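Local coordinates for acetyl-CoA C-acetyltransferase (Syntrophomonas wolfei subsp. wolfei, PDB 7N7Z), which probably catalyses the thiolase reaction, the reversible condensation of two acetyl-CoA molecules to acetoacetyl-CoA and free CoA, at residues Asp180-Leu184 with Ala227-Ala233; Ala190-Asp195 with Lys219-Arg225; Val314-Asn320 with Leu380-Ser386. All blocks are in the same frame, centred on the assembly; numbering follows the deposited sequence.

Overall arrangement
From the N terminus, the first segments to take part lie on helix 176-196, which serves two contacts. Its early part, 180-184, meets 227-233 in interaction 1. Its later part, 190-195, meets 219-225 in interaction 2. Interaction 2 therefore closes the inner of two nested loops, and interaction 1 closes the outer one. Together they fold the chain that follows strand 215-217 back along the helix, with centres about 15 Å apart. Interaction 3 comes afterwards, in the C-terminal thiolase domain. It joins the parallel strands 316-319 and 382-387 at one side of the mixed sheet and closes a separate, largely helical loop. Its nearest atoms lie about 8 Å from interaction 1 and about 9 Å from interaction 2.

Interaction 1: Asp180-Leu184 with Ala227-Ala233; sequences DALAL and ASLETMA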
ATOM      1  N   ASP B 180      -0.277 -32.517  22.887  1.00 48.16           N
ATOM      2  CA  ASP B 180      -1.664 -32.687  22.470  1.00 48.41           C
ATOM      3  C   ASP B 180      -2.548 -33.076  23.649  1.00 49.95           C
ATOM      4  O   ASP B 180      -3.711 -32.662  23.722  1.00 49.09           O
ATOM      5  CB  ASP B 180      -1.752 -33.736  21.361  1.00 50.46           C
ATOM      6  CG  ASP B 180      -1.386 -33.177  19.996  1.00 49.93           C
ATOM      7  OD1 ASP B 180      -1.519 -31.950  19.793  1.00 50.09           O
ATOM      8  OD2 ASP B 180      -0.968 -33.965  19.123  1.00 50.60           O
ATOM      9  N   ALA B 181      -2.014 -33.865  24.584  1.00 51.26           N
ATOM     10  CA  ALA B 181      -2.794 -34.255  25.754  1.00 51.13           C
ATOM     11  C   ALA B 181      -3.194 -33.034  26.573  1.00 51.86           C
ATOM     12  O   ALA B 181      -4.378 -32.828  26.867  1.00 48.82           O
ATOM     13  CB  ALA B 181      -1.995 -35.241  26.608  1.00 54.58           C
ATOM     14  N   LEU B 182      -2.216 -32.209  26.952  1.00 47.83           N
ATOM     15  CA  LEU B 182      -2.523 -30.995  27.700  1.00 48.92           C
ATOM     16  C   LEU B 182      -3.466 -30.097  26.910  1.00 46.10           C
ATOM     17  O   LEU B 182      -4.461 -29.595  27.446  1.00 42.91           O
ATOM     18  CB  LEU B 182      -1.231 -30.252  28.041  1.00 48.71           C
ATOM     19  CG  LEU B 182      -1.379 -29.047  28.975  1.00 47.03           C
ATOM     20  CD1 LEU B 182      -0.179 -28.937  29.901  1.00 52.62           C
ATOM     21  CD2 LEU B 182      -1.560 -27.759  28.185  1.00 45.78           C
ATOM     22  N   ALA B 183      -3.170 -29.891  25.625  1.00 43.14           N
ATOM     23  CA  ALA B 183      -3.978 -28.989  24.813  1.00 43.69           C
ATOM     24  C   ALA B 183      -5.435 -29.426  24.778  1.00 41.68           C
ATOM     25  O   ALA B 183      -6.343 -28.588  24.814  1.00 40.29           O
ATOM     26  CB  ALA B 183      -3.408 -28.915  23.397  1.00 43.53           C
ATOM     27  N   LEU B 184      -5.681 -30.736  24.700  1.00 42.81           N
ATOM     28  CA  LEU B 184      -7.055 -31.227  24.658  1.00 41.97           C
ATOM     29  C   LEU B 184      -7.834 -30.766  25.884  1.00 41.02           C
ATOM     30  O   LEU B 184      -8.942 -30.231  25.765  1.00 38.60           O
ATOM     31  CB  LEU B 184      -7.060 -32.753  24.554  1.00 41.96           C
ATOM     32  CG  LEU B 184      -8.428 -33.432  24.672  1.00 41.09           C
ATOM     33  CD1 LEU B 184      -9.328 -33.041  23.510  1.00 42.99           C
ATOM     34  CD2 LEU B 184      -8.270 -34.943  24.745  1.00 45.98           C
ATOM     35  N   ALA B 227     -13.118 -32.051  20.466  1.00 58.05           N
ATOM     36  CA  ALA B 227     -11.713 -32.426  20.398  1.00 59.10           C
ATOM     37  C   ALA B 227     -11.491 -33.790  21.037  1.00 56.09           C
ATOM     38  O   ALA B 227     -12.044 -34.099  22.097  1.00 51.18           O
ATOM     39  CB  ALA B 227     -10.849 -31.373  21.093  1.00 55.13           C
ATOM     40  N   SER B 228     -10.681 -34.612  20.377  1.00 55.66           N
ATOM     41  CA  SER B 228     -10.272 -35.907  20.897  1.00 56.73           C
ATOM     42  C   SER B 228      -8.765 -36.049  20.731  1.00 54.96           C
ATOM     43  O   SER B 228      -8.138 -35.342  19.937  1.00 55.08           O
ATOM     44  CB  SER B 228     -10.995 -37.060  20.187  1.00 59.03           C
ATOM     45  OG  SER B 228     -10.407 -37.332  18.927  1.00 60.74           O
ATOM     46  N   LEU B 229      -8.185 -36.978  21.494  1.00 52.91           N
ATOM     47  CA  LEU B 229      -6.737 -37.154  21.457  1.00 53.94           C
ATOM     48  C   LEU B 229      -6.251 -37.526  20.063  1.00 56.89           C
ATOM     49  O   LEU B 229      -5.115 -37.202  19.695  1.00 56.48           O
ATOM     50  CB  LEU B 229      -6.313 -38.218  22.470  1.00 53.48           C
ATOM     51  CG  LEU B 229      -4.872 -38.139  22.982  1.00 48.97           C
ATOM     52  CD1 LEU B 229      -4.591 -36.799  23.656  1.00 52.67           C
ATOM     53  CD2 LEU B 229      -4.589 -39.288  23.938  1.00 48.85           C
ATOM     54  N   GLU B 230      -7.090 -38.198  19.273  1.00 58.28           N
ATOM     55  CA  GLU B 230      -6.690 -38.583  17.924  1.00 57.87           C
ATOM     56  C   GLU B 230      -6.915 -37.460  16.920  1.00 57.92           C
ATOM     57  O   GLU B 230      -6.222 -37.402  15.898  1.00 55.77           O
ATOM     58  CB  GLU B 230      -7.450 -39.838  17.494  1.00 60.64           C
ATOM     59  CG  GLU B 230      -6.896 -41.125  18.092  1.00 63.27           C
ATOM     60  CD  GLU B 230      -7.227 -41.279  19.566  1.00 67.58           C
ATOM     61  OE1 GLU B 230      -8.298 -40.796  19.993  1.00 70.40           O
ATOM     62  OE2 GLU B 230      -6.419 -41.889  20.299  1.00 66.05           O
ATOM     63  N   THR B 231      -7.874 -36.568  17.183  1.00 60.71           N
ATOM     64  CA  THR B 231      -8.042 -35.404  16.319  1.00 61.55           C
ATOM     65  C   THR B 231      -6.879 -34.435  16.482  1.00 60.80           C
ATOM     66  O   THR B 231      -6.446 -33.803  15.512  1.00 61.34           O
ATOM     67  CB  THR B 231      -9.365 -34.698  16.626  1.00 64.71           C
ATOM     68  OG1 THR B 231      -9.358 -34.229  17.980  1.00 63.72           O
ATOM     69  CG2 THR B 231     -10.547 -35.638  16.410  1.00 62.85           C
ATOM     70  N   MET B 232      -6.362 -34.301  17.708  1.00 55.64           N
ATOM     71  CA  MET B 232      -5.186 -33.469  17.927  1.00 55.48           C
ATOM     72  C   MET B 232      -3.987 -33.987  17.145  1.00 54.39           C
ATOM     73  O   MET B 232      -3.159 -33.195  16.680  1.00 52.13           O
ATOM     74  CB  MET B 232      -4.853 -33.411  19.420  1.00 50.46           C
ATOM     75  CG  MET B 232      -5.982 -32.893  20.308  1.00 49.25           C
ATOM     76  SD  MET B 232      -6.209 -31.100  20.279  1.00 53.59           S
ATOM     77  CE  MET B 232      -4.542 -30.515  20.587  1.00 45.87           C
ATOM     78  N   ALA B 233      -3.882 -35.306  16.983  1.00 55.33           N
ATOM     79  CA  ALA B 233      -2.753 -35.912  16.290  1.00 54.23           C
ATOM     80  C   ALA B 233      -2.839 -35.779  14.775  1.00 60.26           C
ATOM     81  O   ALA B 233      -1.853 -36.069  14.089  1.00 58.75           O
ATOM     82  CB  ALA B 233      -2.649 -37.393  16.662  1.00 54.77           C
TER
HETATM   83  O   HOH W   1      -2.494 -30.918  17.604  1.00 44.72           O
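Leu184, Ala183 and Asp180 of helix 176-196 meet Leu229 and Met232 of a short helical turn capped by Ser228, and Ala227 just before it. This is a helix-to-turn contact in the N-terminal thiolase domain, away from the predicted active site. The tight part is two methyl-to-methyl contacts. Met232 CE sits 3.4 Å from Ala183 CB, and Leu184 CD1 sits 3.3 Å from Ala227 CB. Both are closer than usual van der Waals contact. The Met232 chain is bent at chi2 (-77°) and again at chi3 (-51°), which curls its methyl group in between Ala183 and the carboxylate of Asp180. Asp180 and Met232 run antiparallel alongside each other, and Met232 CB lies 3.5 Å from Asp180 CG. The carboxylate is held from outside the contact by a salt bridge to Arg176, which also bonds Met232 O. One water donates to both Asp180 OD1 and Met232 O. The carboxylate and Met232 O, acceptors both, are thus bridged by Arg176 and by the water.

The Leu229 side is looser. This residue is solvent-exposed, and its CD1 only reaches Ala181 CA at 3.8 Å and Leu184 CD2 at 4.3 Å. No direct hydrogen bond crosses between the segments. The turn is closed from within: Ser228 OG accepts from Thr231 N at 3.2 Å with an N-H...O angle of 153°.

Interaction 2: Ala190-Asp195 with Lys219-Arg225; sequences AVKAVD and KDEHPIR
Arg225 reaches from the loop back to the helix and faces Asp195, the two side chains reaching for each other across the gap between helix and loop. The Arg225 chain is bent at chi2 (-87°), which carries the guanidinium past Val191. Val191 CG1 and Asp195 OD2 lie over one face of that group, while Val194 CG1 meets it obliquely. The carboxylate and guanidinium planes stand 63° apart. The two charged groups therefore do not form a flat, paired bridge. Asp195 OD1 is 2.8 Å from Arg225 NH1, but the hydrogen bond is weak, with an N-H...O angle of 121°. Asp195 OD1 also lies 3.0 Å from Arg225 NH2.

Beside the charges, further into the protein, the packing is apolar. Pro223 CB touches both Ala190 CB and Val191 CG2, each at 3.8 Å. Val191 CG2 also touches Arg225 CD, at 3.9 Å. One turn on, Val194 crosses Asp220 and sets its CG2 4.1 Å from Asp220 CB. The carboxylate of Asp220 is used elsewhere, by Ile18 N and Arg15. The contact thus fastens the loop between strand 215-217 and helix 229-232 to the side of helix 176-196, within the N-terminal thiolase domain. Buried Ala190, Val194 and Pro223 form its inner part. The outer Asp195-Arg225 pair is solvent-exposed and poorly aligned, so its attraction is likely to be mainly electrostatic, with little directional hold.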
ATOM      1  N   ALA B 190     -12.312 -25.488  28.453  1.00 38.83           N
ATOM      2  CA  ALA B 190     -12.898 -24.254  27.943  1.00 39.05           C
ATOM      3  C   ALA B 190     -14.318 -24.494  27.446  1.00 38.25           C
ATOM      4  O   ALA B 190     -15.246 -23.758  27.803  1.00 38.03           O
ATOM      5  CB  ALA B 190     -12.023 -23.682  26.827  1.00 39.34           C
ATOM      6  N   VAL B 191     -14.507 -25.524  26.617  1.00 38.58           N
ATOM      7  CA  VAL B 191     -15.849 -25.875  26.157  1.00 38.93           C
ATOM      8  C   VAL B 191     -16.776 -26.063  27.351  1.00 41.19           C
ATOM      9  O   VAL B 191     -17.884 -25.515  27.397  1.00 41.45           O
ATOM     10  CB  VAL B 191     -15.801 -27.140  25.281  1.00 42.88           C
ATOM     11  CG1 VAL B 191     -17.199 -27.718  25.095  1.00 42.57           C
ATOM     12  CG2 VAL B 191     -15.168 -26.833  23.937  1.00 44.48           C
ATOM     13  N   LYS B 192     -16.329 -26.841  28.338  1.00 43.03           N
ATOM     14  CA  LYS B 192     -17.138 -27.108  29.522  1.00 44.42           C
ATOM     15  C   LYS B 192     -17.614 -25.811  30.168  1.00 43.58           C
ATOM     16  O   LYS B 192     -18.819 -25.586  30.335  1.00 43.67           O
ATOM     17  CB  LYS B 192     -16.327 -27.942  30.517  1.00 46.89           C
ATOM     18  CG  LYS B 192     -17.128 -28.491  31.686  1.00 51.65           C
ATOM     19  CD  LYS B 192     -16.340 -29.564  32.432  1.00 58.60           C
ATOM     20  CE  LYS B 192     -16.771 -29.688  33.890  1.00 66.96           C
ATOM     21  NZ  LYS B 192     -15.604 -29.828  34.810  1.00 63.63           N
ATOM     22  N   ALA B 193     -16.672 -24.938  30.530  1.00 40.85           N
ATOM     23  CA  ALA B 193     -17.025 -23.722  31.253  1.00 43.92           C
ATOM     24  C   ALA B 193     -17.851 -22.767  30.402  1.00 39.95           C
ATOM     25  O   ALA B 193     -18.723 -22.068  30.931  1.00 39.14           O
ATOM     26  CB  ALA B 193     -15.761 -23.022  31.743  1.00 38.65           C
ATOM     27  N   VAL B 194     -17.589 -22.709  29.097  1.00 38.20           N
ATOM     28  CA  VAL B 194     -18.343 -21.809  28.230  1.00 38.27           C
ATOM     29  C   VAL B 194     -19.817 -22.192  28.228  1.00 39.97           C
ATOM     30  O   VAL B 194     -20.695 -21.368  28.511  1.00 37.94           O
ATOM     31  CB  VAL B 194     -17.757 -21.818  26.806  1.00 36.81           C
ATOM     32  CG1 VAL B 194     -18.768 -21.273  25.806  1.00 39.44           C
ATOM     33  CG2 VAL B 194     -16.468 -21.017  26.757  1.00 34.62           C
ATOM     34  N   ASP B 195     -20.111 -23.455  27.915  1.00 37.47           N
ATOM     35  CA  ASP B 195     -21.500 -23.880  27.800  1.00 39.90           C
ATOM     36  C   ASP B 195     -22.210 -23.854  29.147  1.00 38.57           C
ATOM     37  O   ASP B 195     -23.421 -23.612  29.201  1.00 38.43           O
ATOM     38  CB  ASP B 195     -21.569 -25.279  27.188  1.00 44.32           C
ATOM     39  CG  ASP B 195     -20.892 -25.355  25.834  1.00 46.67           C
ATOM     40  OD1 ASP B 195     -21.097 -24.436  25.013  1.00 46.15           O
ATOM     41  OD2 ASP B 195     -20.155 -26.334  25.591  1.00 55.33           O
ATOM     42  N   LYS B 219     -20.363 -15.165  24.319  1.00 38.15           N
ATOM     43  CA  LYS B 219     -19.661 -16.402  24.627  1.00 40.34           C
ATOM     44  C   LYS B 219     -18.306 -16.421  23.938  1.00 33.78           C
ATOM     45  O   LYS B 219     -18.171 -15.962  22.801  1.00 38.68           O
ATOM     46  CB  LYS B 219     -20.477 -17.624  24.187  1.00 44.67           C
ATOM     47  CG  LYS B 219     -21.709 -17.890  25.036  1.00 46.09           C
ATOM     48  CD  LYS B 219     -22.659 -18.868  24.352  1.00 62.40           C
ATOM     49  CE  LYS B 219     -24.074 -18.305  24.232  1.00 68.70           C
ATOM     50  NZ  LYS B 219     -24.299 -17.629  22.920  1.00 68.59           N
ATOM     51  N   ASP B 220     -17.307 -16.954  24.634  1.00 33.30           N
ATOM     52  CA  ASP B 220     -16.000 -17.169  24.031  1.00 36.43           C
ATOM     53  C   ASP B 220     -16.109 -18.225  22.939  1.00 38.58           C
ATOM     54  O   ASP B 220     -16.779 -19.247  23.109  1.00 35.93           O
ATOM     55  CB  ASP B 220     -14.993 -17.592  25.099  1.00 33.75           C
ATOM     56  CG  ASP B 220     -14.899 -16.589  26.237  1.00 38.02           C
ATOM     57  OD1 ASP B 220     -14.672 -15.393  25.956  1.00 34.64           O
ATOM     58  OD2 ASP B 220     -15.059 -16.994  27.408  1.00 36.57           O
ATOM     59  N   GLU B 221     -15.448 -17.975  21.807  1.00 39.96           N
ATOM     60  CA  GLU B 221     -15.689 -18.745  20.592  1.00 40.88           C
ATOM     61  C   GLU B 221     -14.439 -19.406  20.023  1.00 41.82           C
ATOM     62  O   GLU B 221     -14.490 -19.928  18.902  1.00 44.28           O
ATOM     63  CB  GLU B 221     -16.323 -17.844  19.526  1.00 41.55           C
ATOM     64  CG  GLU B 221     -15.635 -16.499  19.366  1.00 42.30           C
ATOM     65  CD  GLU B 221     -16.301 -15.622  18.323  1.00 43.12           C
ATOM     66  OE1 GLU B 221     -17.547 -15.597  18.274  1.00 49.93           O
ATOM     67  OE2 GLU B 221     -15.574 -14.952  17.557  1.00 39.59           O
ATOM     68  N   HIS B 222     -13.328 -19.417  20.756  1.00 38.36           N
ATOM     69  CA  HIS B 222     -12.118 -20.047  20.243  1.00 42.13           C
ATOM     70  C   HIS B 222     -12.076 -21.564  20.427  1.00 43.89           C
ATOM     71  O   HIS B 222     -11.550 -22.260  19.548  1.00 41.69           O
ATOM     72  CB  HIS B 222     -10.876 -19.442  20.902  1.00 38.39           C
ATOM     73  CG  HIS B 222      -9.590 -20.010  20.387  1.00 40.16           C
ATOM     74  ND1 HIS B 222      -9.099 -19.717  19.132  1.00 40.68           N
ATOM     75  CD2 HIS B 222      -8.699 -20.860  20.950  1.00 41.05           C
ATOM     76  CE1 HIS B 222      -7.961 -20.362  18.945  1.00 40.58           C
ATOM     77  NE2 HIS B 222      -7.694 -21.059  20.034  1.00 38.97           N
ATOM     78  N   PRO B 223     -12.586 -22.125  21.528  1.00 40.52           N
ATOM     79  CA  PRO B 223     -12.311 -23.543  21.801  1.00 42.51           C
ATOM     80  C   PRO B 223     -12.839 -24.452  20.702  1.00 46.19           C
ATOM     81  O   PRO B 223     -13.875 -24.189  20.087  1.00 45.51           O
ATOM     82  CB  PRO B 223     -13.023 -23.801  23.135  1.00 44.41           C
ATOM     83  CG  PRO B 223     -14.032 -22.739  23.261  1.00 45.83           C
ATOM     84  CD  PRO B 223     -13.509 -21.547  22.525  1.00 42.19           C
ATOM     85  N   ILE B 224     -12.106 -25.535  20.463  1.00 45.88           N
ATOM     86  CA  ILE B 224     -12.442 -26.499  19.421  1.00 48.42           C
ATOM     87  C   ILE B 224     -13.392 -27.534  20.008  1.00 51.51           C
ATOM     88  O   ILE B 224     -13.047 -28.237  20.964  1.00 47.65           O
ATOM     89  CB  ILE B 224     -11.182 -27.171  18.852  1.00 48.05           C
ATOM     90  CG1 ILE B 224     -10.064 -26.146  18.637  1.00 48.91           C
ATOM     91  CG2 ILE B 224     -11.511 -27.872  17.539  1.00 55.18           C
ATOM     92  CD1 ILE B 224      -8.729 -26.763  18.254  1.00 46.24           C
ATOM     93  N   ARG B 225     -14.585 -27.633  19.431  1.00 47.63           N
ATOM     94  CA  ARG B 225     -15.597 -28.549  19.933  1.00 54.75           C
ATOM     95  C   ARG B 225     -15.327 -29.969  19.449  1.00 56.56           C
ATOM     96  O   ARG B 225     -14.834 -30.191  18.340  1.00 54.60           O
ATOM     97  CB  ARG B 225     -16.990 -28.103  19.486  1.00 51.38           C
ATOM     98  CG  ARG B 225     -17.350 -26.688  19.906  1.00 55.09           C
ATOM     99  CD  ARG B 225     -17.970 -26.662  21.293  1.00 54.33           C
ATOM    100  NE  ARG B 225     -18.137 -25.299  21.787  1.00 52.76           N
ATOM    101  CZ  ARG B 225     -19.238 -24.824  22.356  1.00 50.18           C
ATOM    102  NH1 ARG B 225     -20.313 -25.578  22.526  1.00 52.01           N
ATOM    103  NH2 ARG B 225     -19.262 -23.560  22.765  1.00 49.37           N
TER

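Interaction 3: Val314-Asn320 with Leu380-Ser386; sequences VDYWEVN and LTKGGAS
Val314, just before strand 316-319, sets its CG1 3.5 Å from Gly384 N. Strands 316-319 and 382-386 run parallel, 12° apart, and are linked through helices, a beta-alpha-beta crossover of the C-terminal thiolase domain. Asp315 follows and grips the start of the second strand. Its OD2 takes Thr381 N at 2.8 Å on the anti lone pair, and Lys382 N at 2.9 Å from above the carboxylate plane. An alanine here would probably leave both N-H groups without their shared acceptor and the turn into strand 382-386 less well fixed. Asp315 N and Tyr316 N both donate to Lys382 O. Tyr316 then sends its ring to the helix 360-378 side, where its OH donates to Glu318 OE2 and is also bonded by His349 N.

Trp317 points to the other face of the sheet. With CG beside the backbone N (chi1 -81°), its indole lies over the neighbouring strand. Gly384 CA makes a CH-pi contact, 4.1 Å from the six-membered ring centroid, and Val314 CG1 covers the same ring face. Gly384, with no side chain, lets Trp317 CZ3 come this close to the strand. Glu318 N donates to Gly384 O at 2.9 Å, and Glu318 O accepts from Ser386 N. Val319 lies on the same sheet face as Trp317 and touches Met300. Asn320 opens the family's NEAF motif, and its side chain is about 4 Å from that of His358, a predicted active-site residue. Asn320 N donates to Ser386 O at 3.2 Å.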
ATOM      1  N   VAL B 314      -1.344 -20.234  47.593  1.00 48.37           N
ATOM      2  CA  VAL B 314      -2.274 -19.674  46.620  1.00 48.31           C
ATOM      3  C   VAL B 314      -3.416 -20.654  46.389  1.00 46.99           C
ATOM      4  O   VAL B 314      -3.193 -21.840  46.114  1.00 47.05           O
ATOM      5  CB  VAL B 314      -1.546 -19.346  45.309  1.00 46.30           C
ATOM      6  CG1 VAL B 314      -2.449 -18.549  44.380  1.00 43.10           C
ATOM      7  CG2 VAL B 314      -0.260 -18.584  45.600  1.00 47.13           C
ATOM      8  N   ASP B 315      -4.651 -20.158  46.497  1.00 45.03           N
ATOM      9  CA  ASP B 315      -5.816 -21.024  46.357  1.00 43.20           C
ATOM     10  C   ASP B 315      -6.120 -21.350  44.900  1.00 44.22           C
ATOM     11  O   ASP B 315      -6.673 -22.418  44.614  1.00 40.35           O
ATOM     12  CB  ASP B 315      -7.040 -20.372  47.004  1.00 42.75           C
ATOM     13  CG  ASP B 315      -6.910 -20.243  48.512  1.00 45.19           C
ATOM     14  OD1 ASP B 315      -6.204 -21.070  49.128  1.00 43.12           O
ATOM     15  OD2 ASP B 315      -7.518 -19.311  49.083  1.00 45.55           O
ATOM     16  N   TYR B 316      -5.776 -20.460  43.972  1.00 41.05           N
ATOM     17  CA  TYR B 316      -6.043 -20.707  42.562  1.00 41.34           C
ATOM     18  C   TYR B 316      -5.077 -19.885  41.722  1.00 41.53           C
ATOM     19  O   TYR B 316      -4.731 -18.759  42.089  1.00 40.80           O
ATOM     20  CB  TYR B 316      -7.493 -20.363  42.199  1.00 39.27           C
ATOM     21  CG  TYR B 316      -7.813 -20.559  40.736  1.00 38.57           C
ATOM     22  CD1 TYR B 316      -7.877 -21.831  40.184  1.00 40.38           C
ATOM     23  CD2 TYR B 316      -8.048 -19.472  39.905  1.00 39.19           C
ATOM     24  CE1 TYR B 316      -8.166 -22.015  38.846  1.00 40.61           C
ATOM     25  CE2 TYR B 316      -8.340 -19.648  38.566  1.00 41.87           C
ATOM     26  CZ  TYR B 316      -8.398 -20.921  38.042  1.00 39.16           C
ATOM     27  OH  TYR B 316      -8.688 -21.103  36.708  1.00 38.99           O
ATOM     28  N   TRP B 317      -4.651 -20.458  40.598  1.00 40.29           N
ATOM     29  CA  TRP B 317      -3.698 -19.833  39.694  1.00 43.03           C
ATOM     30  C   TRP B 317      -4.300 -19.710  38.302  1.00 42.72           C
ATOM     31  O   TRP B 317      -4.993 -20.617  37.831  1.00 41.46           O
ATOM     32  CB  TRP B 317      -2.404 -20.649  39.600  1.00 43.06           C
ATOM     33  CG  TRP B 317      -1.438 -20.425  40.718  1.00 45.60           C
ATOM     34  CD1 TRP B 317      -1.270 -21.208  41.823  1.00 44.78           C
ATOM     35  CD2 TRP B 317      -0.489 -19.357  40.834  1.00 44.44           C
ATOM     36  NE1 TRP B 317      -0.280 -20.692  42.622  1.00 46.37           N
ATOM     37  CE2 TRP B 317       0.214 -19.555  42.039  1.00 46.61           C
ATOM     38  CE3 TRP B 317      -0.170 -18.253  40.040  1.00 42.96           C
ATOM     39  CZ2 TRP B 317       1.218 -18.689  42.468  1.00 44.68           C
ATOM     40  CZ3 TRP B 317       0.827 -17.393  40.469  1.00 45.30           C
ATOM     41  CH2 TRP B 317       1.508 -17.616  41.672  1.00 45.43           C
ATOM     42  N   GLU B 318      -4.027 -18.586  37.644  1.00 42.08           N
ATOM     43  CA  GLU B 318      -4.318 -18.402  36.223  1.00 40.10           C
ATOM     44  C   GLU B 318      -2.980 -18.203  35.518  1.00 41.31           C
ATOM     45  O   GLU B 318      -2.441 -17.092  35.497  1.00 40.85           O
ATOM     46  CB  GLU B 318      -5.249 -17.217  35.984  1.00 39.14           C
ATOM     47  CG  GLU B 318      -6.727 -17.546  36.101  1.00 39.56           C
ATOM     48  CD  GLU B 318      -7.262 -18.284  34.887  1.00 47.55           C
ATOM     49  OE1 GLU B 318      -7.213 -17.719  33.771  1.00 41.55           O
ATOM     50  OE2 GLU B 318      -7.739 -19.428  35.050  1.00 41.32           O
ATOM     51  N   VAL B 319      -2.443 -19.280  34.952  1.00 41.45           N
ATOM     52  CA  VAL B 319      -1.189 -19.244  34.208  1.00 38.02           C
ATOM     53  C   VAL B 319      -1.536 -19.376  32.732  1.00 40.96           C
ATOM     54  O   VAL B 319      -1.977 -20.440  32.281  1.00 42.29           O
ATOM     55  CB  VAL B 319      -0.225 -20.350  34.656  1.00 37.11           C
ATOM     56  CG1 VAL B 319       1.052 -20.301  33.833  1.00 39.13           C
ATOM     57  CG2 VAL B 319       0.087 -20.210  36.137  1.00 39.74           C
ATOM     58  N   ASN B 320      -1.341 -18.296  31.982  1.00 37.99           N
ATOM     59  CA  ASN B 320      -1.689 -18.295  30.568  1.00 40.90           C
ATOM     60  C   ASN B 320      -0.906 -19.369  29.824  1.00 39.06           C
ATOM     61  O   ASN B 320       0.323 -19.435  29.915  1.00 38.09           O
ATOM     62  CB  ASN B 320      -1.410 -16.923  29.957  1.00 35.95           C
ATOM     63  CG  ASN B 320      -1.915 -16.806  28.532  1.00 40.26           C
ATOM     64  OD1 ASN B 320      -3.088 -17.060  28.255  1.00 38.68           O
ATOM     65  ND2 ASN B 320      -1.030 -16.427  27.619  1.00 39.30           N
ATOM     66  N   LEU B 380     -12.818 -19.169  47.497  1.00 42.65           N
ATOM     67  CA  LEU B 380     -11.420 -19.164  47.887  1.00 44.89           C
ATOM     68  C   LEU B 380     -10.978 -17.744  48.238  1.00 42.56           C
ATOM     69  O   LEU B 380     -11.738 -16.780  48.120  1.00 41.09           O
ATOM     70  CB  LEU B 380     -10.559 -19.751  46.770  1.00 42.59           C
ATOM     71  CG  LEU B 380     -10.924 -21.173  46.338  1.00 48.18           C
ATOM     72  CD1 LEU B 380     -10.269 -21.511  45.005  1.00 47.46           C
ATOM     73  CD2 LEU B 380     -10.536 -22.187  47.407  1.00 49.47           C
ATOM     74  N   THR B 381      -9.723 -17.612  48.667  1.00 42.98           N
ATOM     75  CA  THR B 381      -9.216 -16.354  49.201  1.00 43.71           C
ATOM     76  C   THR B 381      -8.017 -15.820  48.434  1.00 38.84           C
ATOM     77  O   THR B 381      -8.015 -14.646  48.047  1.00 41.02           O
ATOM     78  CB  THR B 381      -8.842 -16.532  50.685  1.00 50.30           C
ATOM     79  OG1 THR B 381      -9.923 -17.164  51.383  1.00 46.27           O
ATOM     80  CG2 THR B 381      -8.540 -15.185  51.330  1.00 44.55           C
ATOM     81  N   LYS B 382      -6.998 -16.641  48.202  1.00 39.68           N
ATOM     82  CA  LYS B 382      -5.720 -16.181  47.667  1.00 42.07           C
ATOM     83  C   LYS B 382      -5.562 -16.650  46.226  1.00 40.96           C
ATOM     84  O   LYS B 382      -5.617 -17.853  45.950  1.00 39.62           O
ATOM     85  CB  LYS B 382      -4.567 -16.690  48.532  1.00 44.10           C
ATOM     86  CG  LYS B 382      -4.571 -16.120  49.944  1.00 42.53           C
ATOM     87  CD  LYS B 382      -3.405 -16.641  50.769  1.00 48.11           C
ATOM     88  CE  LYS B 382      -3.440 -16.083  52.183  1.00 49.18           C
ATOM     89  NZ  LYS B 382      -2.588 -16.866  53.122  1.00 54.34           N
ATOM     90  N   GLY B 383      -5.349 -15.698  45.316  1.00 39.82           N
ATOM     91  CA  GLY B 383      -5.183 -16.014  43.915  1.00 38.67           C
ATOM     92  C   GLY B 383      -3.904 -15.418  43.360  1.00 37.97           C
ATOM     93  O   GLY B 383      -3.325 -14.485  43.918  1.00 35.25           O
ATOM     94  N   GLY B 384      -3.473 -15.979  42.240  1.00 38.95           N
ATOM     95  CA  GLY B 384      -2.286 -15.498  41.555  1.00 38.45           C
ATOM     96  C   GLY B 384      -2.432 -15.676  40.063  1.00 41.47           C
ATOM     97  O   GLY B 384      -3.134 -16.576  39.592  1.00 42.06           O
ATOM     98  N   ALA B 385      -1.766 -14.803  39.309  1.00 38.05           N
ATOM     99  CA  ALA B 385      -1.819 -14.838  37.855  1.00 38.80           C
ATOM    100  C   ALA B 385      -0.451 -14.485  37.296  1.00 39.51           C
ATOM    101  O   ALA B 385       0.179 -13.526  37.749  1.00 35.76           O
ATOM    102  CB  ALA B 385      -2.879 -13.872  37.314  1.00 38.80           C
ATOM    103  N   SER B 386       0.000 -15.263  36.314  1.00 38.71           N
ATOM    104  CA  SER B 386       1.290 -15.038  35.677  1.00 38.39           C
ATOM    105  C   SER B 386       1.189 -15.449  34.216  1.00 37.52           C
ATOM    106  O   SER B 386       0.263 -16.159  33.815  1.00 38.04           O
ATOM    107  CB  SER B 386       2.407 -15.818  36.378  1.00 39.59           C
ATOM    108  OG  SER B 386       3.665 -15.551  35.783  1.00 39.98           O
TER